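Local coordinates for Lmo0131 protein (Listeria monocytogenes, PDB 4Q6J) that is of unknown function but may act as a phosphodiesterase that cleaves cyclic di-GMP, at residues W12-I15 / R16-S19; R43-A47 / T48-A52. All blocks are in the same frame, centred on the assembly; numbering follows the deposited sequence.

Contact 1 of 2, residues W12-I15 / R16-S19; sequences WDAI and RRNS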
loop_
_atom_site.group_PDB
_atom_site.type_symbol
_atom_site.label_atom_id
_atom_site.label_comp_id
_atom_site.label_asym_id
_atom_site.label_seq_id
_atom_site.Cartn_x
_atom_site.Cartn_y
_atom_site.Cartn_z
ATOM N N TRP B 12 18.065 -3.709 -19.606
ATOM C CA TRP B 12 18.906 -2.754 -18.910
ATOM C C TRP B 12 19.802 -2.035 -19.908
ATOM O O TRP B 12 20.060 -0.867 -19.758
ATOM C CB TRP B 12 19.706 -3.451 -17.790
ATOM C CG TRP B 12 18.879 -3.716 -16.571
ATOM C CD1 TRP B 12 17.575 -4.039 -16.544
ATOM C CD2 TRP B 12 19.305 -3.664 -15.199
ATOM N NE1 TRP B 12 17.145 -4.186 -15.261
ATOM C CE2 TRP B 12 18.188 -3.959 -14.410
ATOM C CE3 TRP B 12 20.520 -3.386 -14.565
ATOM C CZ2 TRP B 12 18.244 -4.002 -13.025
ATOM C CZ3 TRP B 12 20.567 -3.431 -13.191
ATOM C CH2 TRP B 12 19.435 -3.726 -12.435
ATOM N N ASP B 13 20.306 -2.667 -20.962
ATOM C CA ASP B 13 21.138 -1.964 -21.927
ATOM C C ASP B 13 20.322 -0.980 -22.762
ATOM O O ASP B 13 20.831 0.063 -23.163
ATOM C CB ASP B 13 21.914 -2.926 -22.814
ATOM C CG ASP B 13 23.196 -2.308 -23.347
ATOM O OD1 ASP B 13 23.571 -1.207 -22.876
ATOM O OD2 ASP B 13 23.837 -2.927 -24.222
ATOM N N ALA B 14 19.053 -1.292 -23.011
ATOM C CA ALA B 14 18.202 -0.358 -23.743
ATOM C C ALA B 14 17.926 0.901 -22.905
ATOM O O ALA B 14 17.965 2.007 -23.381
ATOM C CB ALA B 14 16.929 -1.029 -24.158
ATOM N N ILE B 15 17.656 0.713 -21.633
ATOM C CA ILE B 15 17.489 1.823 -20.715
ATOM C C ILE B 15 18.749 2.721 -20.625
ATOM O O ILE B 15 18.657 3.941 -20.488
ATOM C CB ILE B 15 17.151 1.268 -19.348
ATOM C CG1 ILE B 15 15.711 0.806 -19.314
ATOM C CG2 ILE B 15 17.353 2.286 -18.308
ATOM C CD1 ILE B 15 15.437 -0.035 -18.154
ATOM N N ARG B 16 19.928 2.117 -20.709
ATOM C CA ARG B 16 21.190 2.874 -20.719
ATOM C C ARG B 16 21.429 3.638 -22.024
ATOM O O ARG B 16 21.980 4.740 -22.014
ATOM C CB ARG B 16 22.376 1.956 -20.424
ATOM C CG ARG B 16 22.378 1.461 -18.994
ATOM C CD ARG B 16 23.777 1.304 -18.442
ATOM N NE ARG B 16 23.764 0.717 -17.107
ATOM C CZ ARG B 16 23.709 -0.586 -16.882
ATOM N NH1 ARG B 16 23.647 -1.426 -17.905
ATOM N NH2 ARG B 16 23.713 -1.051 -15.648
ATOM N N ARG B 17 21.015 3.048 -23.143
ATOM C CA ARG B 17 21.010 3.750 -24.417
ATOM C C ARG B 17 19.950 4.868 -24.472
ATOM O O ARG B 17 19.869 5.577 -25.469
ATOM C CB ARG B 17 20.773 2.779 -25.573
ATOM C CG ARG B 17 21.766 1.629 -25.672
ATOM C CD ARG B 17 21.190 0.487 -26.533
ATOM N NE ARG B 17 21.849 -0.815 -26.354
ATOM C CZ ARG B 17 21.202 -1.979 -26.249
ATOM N NH1 ARG B 17 19.871 -2.010 -26.294
ATOM N NH2 ARG B 17 21.880 -3.114 -26.097
ATOM N N ASN B 18 19.156 5.030 -23.411
ATOM C CA ASN B 18 18.001 5.940 -23.418
ATOM C C ASN B 18 17.151 5.687 -24.642
ATOM O O ASN B 18 16.720 6.602 -25.356
ATOM C CB ASN B 18 18.414 7.409 -23.349
ATOM C CG ASN B 18 18.362 7.956 -21.936
ATOM O OD1 ASN B 18 17.422 7.679 -21.189
ATOM N ND2 ASN B 18 19.379 8.722 -21.556
ATOM N N SER B 19 16.924 4.412 -24.874
ATOM C CA SER B 19 16.283 3.948 -26.065
ATOM C C SER B 19 14.735 3.891 -25.900
ATOM O O SER B 19 14.160 2.811 -25.850
ATOM C CB SER B 19 16.898 2.580 -26.380
ATOM O OG SER B 19 16.522 2.120 -27.639
HETATM O O HOH W 1 17.424 6.049 -19.302
#

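Contact 2 of 2, residues R43-A47 / T48-A52; sequences RLKTA and TTILA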
loop_
_atom_site.group_PDB
_atom_site.type_symbol
_atom_site.label_atom_id
_atom_site.label_comp_id
_atom_site.label_asym_id
_atom_site.label_seq_id
_atom_site.Cartn_x
_atom_site.Cartn_y
_atom_site.Cartn_z
ATOM N N ARG B 43 7.368 3.892 -24.610
ATOM C CA ARG B 43 7.736 2.525 -24.925
ATOM C C ARG B 43 9.236 2.432 -24.817
ATOM O O ARG B 43 9.934 3.434 -24.957
ATOM C CB ARG B 43 7.342 2.169 -26.361
ATOM C CG ARG B 43 5.864 2.236 -26.662
ATOM C CD ARG B 43 5.149 1.516 -25.597
ATOM N NE ARG B 43 3.734 1.297 -25.822
ATOM C CZ ARG B 43 2.807 1.584 -24.924
ATOM N NH1 ARG B 43 3.170 2.137 -23.784
ATOM N NH2 ARG B 43 1.520 1.331 -25.171
ATOM N N LEU B 44 9.736 1.228 -24.574
ATOM C CA LEU B 44 11.168 1.007 -24.583
ATOM C C LEU B 44 11.449 0.113 -25.768
ATOM O O LEU B 44 10.885 -0.974 -25.882
ATOM C CB LEU B 44 11.652 0.330 -23.301
ATOM C CG LEU B 44 13.154 0.018 -23.215
ATOM C CD1 LEU B 44 13.972 1.277 -23.019
ATOM C CD2 LEU B 44 13.420 -0.989 -22.124
ATOM N N LYS B 45 12.301 0.572 -26.670
ATOM C CA LYS B 45 12.670 -0.236 -27.810
ATOM C C LYS B 45 13.949 -0.948 -27.436
ATOM O O LYS B 45 14.951 -0.289 -27.176
ATOM C CB LYS B 45 12.889 0.630 -29.059
ATOM C CG LYS B 45 12.792 -0.195 -30.329
ATOM C CD LYS B 45 13.521 0.424 -31.492
ATOM C CE LYS B 45 12.987 -0.064 -32.855
ATOM N NZ LYS B 45 13.243 -1.497 -33.152
ATOM N N THR B 46 13.912 -2.281 -27.401
ATOM C CA THR B 46 15.119 -3.085 -27.145
ATOM C C THR B 46 15.642 -3.692 -28.437
ATOM O O THR B 46 15.247 -3.291 -29.527
ATOM C CB THR B 46 14.852 -4.224 -26.175
ATOM O OG1 THR B 46 14.178 -5.276 -26.875
ATOM C CG2 THR B 46 14.015 -3.737 -24.970
ATOM N N ALA B 47 16.530 -4.668 -28.308
ATOM C CA ALA B 47 17.149 -5.267 -29.473
ATOM C C ALA B 47 16.121 -6.052 -30.259
ATOM O O ALA B 47 16.091 -6.005 -31.482
ATOM C CB ALA B 47 18.299 -6.166 -29.060
ATOM N N THR B 48 15.265 -6.771 -29.548
ATOM C CA THR B 48 14.422 -7.766 -30.189
ATOM C C THR B 48 12.931 -7.418 -30.161
ATOM O O THR B 48 12.115 -8.127 -30.742
ATOM C CB THR B 48 14.666 -9.162 -29.572
ATOM O OG1 THR B 48 14.300 -9.155 -28.191
ATOM C CG2 THR B 48 16.131 -9.552 -29.701
ATOM N N THR B 49 12.574 -6.320 -29.503
ATOM C CA THR B 49 11.169 -5.997 -29.330
ATOM C C THR B 49 10.967 -4.567 -28.850
ATOM O O THR B 49 11.923 -3.797 -28.772
ATOM C CB THR B 49 10.497 -7.008 -28.363
ATOM O OG1 THR B 49 9.074 -6.962 -28.495
ATOM C CG2 THR B 49 10.909 -6.746 -26.919
ATOM N N ILE B 50 9.706 -4.223 -28.571
ATOM C CA ILE B 50 9.306 -2.927 -28.011
ATOM C C ILE B 50 8.412 -3.184 -26.809
ATOM O O ILE B 50 7.375 -3.839 -26.926
ATOM C CB ILE B 50 8.597 -2.007 -29.059
ATOM C CG1 ILE B 50 9.455 -1.901 -30.312
ATOM C CG2 ILE B 50 8.396 -0.604 -28.511
ATOM C CD1 ILE B 50 9.065 -0.847 -31.241
ATOM N N LEU B 51 8.824 -2.681 -25.651
ATOM C CA LEU B 51 8.147 -2.934 -24.381
ATOM C C LEU B 51 7.336 -1.743 -23.885
ATOM O O LEU B 51 7.723 -0.594 -24.086
ATOM C CB LEU B 51 9.180 -3.315 -23.307
ATOM C CG LEU B 51 9.373 -4.776 -22.850
ATOM C CD1 LEU B 51 9.400 -5.725 -24.005
ATOM C CD2 LEU B 51 10.634 -4.927 -22.037
ATOM N N ALA B 52 6.210 -2.061 -23.241
ATOM C CA ALA B 52 5.332 -1.131 -22.526
ATOM C C ALA B 52 5.780 -0.964 -21.056
ATOM O O ALA B 52 6.359 -1.883 -20.492
ATOM C CB ALA B 52 3.905 -1.650 -22.598
#

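Contact 1 of 2, residues W12-I15 / R16-S19
D13 and R17, one helical turn apart, meet twice, through backbone and through side chain. R17 N donates to D13 O at 3.0 Å, an ordinary helical bond, while R17 NH2 reaches D13 OD2 at 2.7 Å in a salt bridge. D13 is modelled in two conformers, so the bridge is uncertain in occupancy. The N-H is poorly aimed (119° at the hydrogen), consistent with a guanidinium that lies across D13 CB and CG rather than squarely before the carboxylate. D13 CB sits 3.3 Å above the guanidinium plane, toward its rim, and the two flat groups are turned 51° apart. R17 gets there by pointing CG away from its own carbonyl carbon (chi1 -57°) and running extended from CG to NE back along the helix.

Around this pair the helix ends in a Schellman motif. N18, with positive phi, turns the chain; S19 N then returns to A14 O at 3.0 Å, and N18 N makes a weaker bond to I15 O. A water donates to both I15 O and N18 OD1, bridging the exposed end. On another side of the helix, R16 crosses the W12 indole obliquely, NH2 4.1 Å from CE3, and both side chains pack on L184 of a second subunit.

Further out, I15 packs on I60 of helix 53-62, and S19 pairs by backbone with K45. The chemistry implies a helix end stopped mainly by backbone bonds, whereas the poorly aimed salt bridge, which rests on one modelled conformer of D13, probably adds only a modest electrostatic term.

Contact 2 of 2, residues R43-A47 / T48-A52
K45 sends CG anti to its backbone N (chi1 -160°), while I50 holds CG1 beside its own N (chi1 -52°), and the two chains meet obliquely with K45 CG 3.7 Å from I50 CG1. On the neighbouring rung, R43 bends at chi2 (-48°), which carries its chain past L51 O toward A52. Its CB touches I50 CG2, and farther along one face of its guanidinium is covered near the rim by the methyl of A52, whose CB is 4.0 Å from R43 NH1.

The backbone beneath is an antiparallel beta hairpin. L44 and L51 form its hydrogen-bonded pair: L44 N gives to L51 O at 2.8 Å and L51 N to L44 O at 2.7 Å. Their side chains share the buried face, where helix 8-16 and F56 cover them; K45 and I50 occupy the other. R43 ends the sequence EGLVR, this protein's version of the EAL signature, so the hairpin extends the signature strand outward from the TIM-barrel-like domain.

T46 N bonds to T49 O at 2.9 Å and closes the loop, in which A47 and T48 take the backbone angles of a type I turn. T46 and T48 each place OG1 between backbone N and carbonyl carbon, and both hydroxyls bond to E10 OE2, tying the turn to helix 8-16. At the far end A52 is the N-cap of helix 53-62.

Contacts 1 and 2 are a helix end and a hairpin, each with a buried and an exposed side, their centres about 10 Å apart. Contact 1 ends helix 8-16, contact 2 joins strands 35-45 and 50-51, and they meet where A14 CB packs on L44 CD1, 3.9 Å away, and S19 OG reaches K45 O, probably as a hydrogen bond. The helix end turns by a Schellman motif, with charged side chains and a water at its surface; the hairpin pairs its strands by backbone bonds, nearly straight between L44 and L51, and puts leucines on its buried face. Contact 1 also borders a second subunit, whereas contact 2 touches no other chain of the assembly.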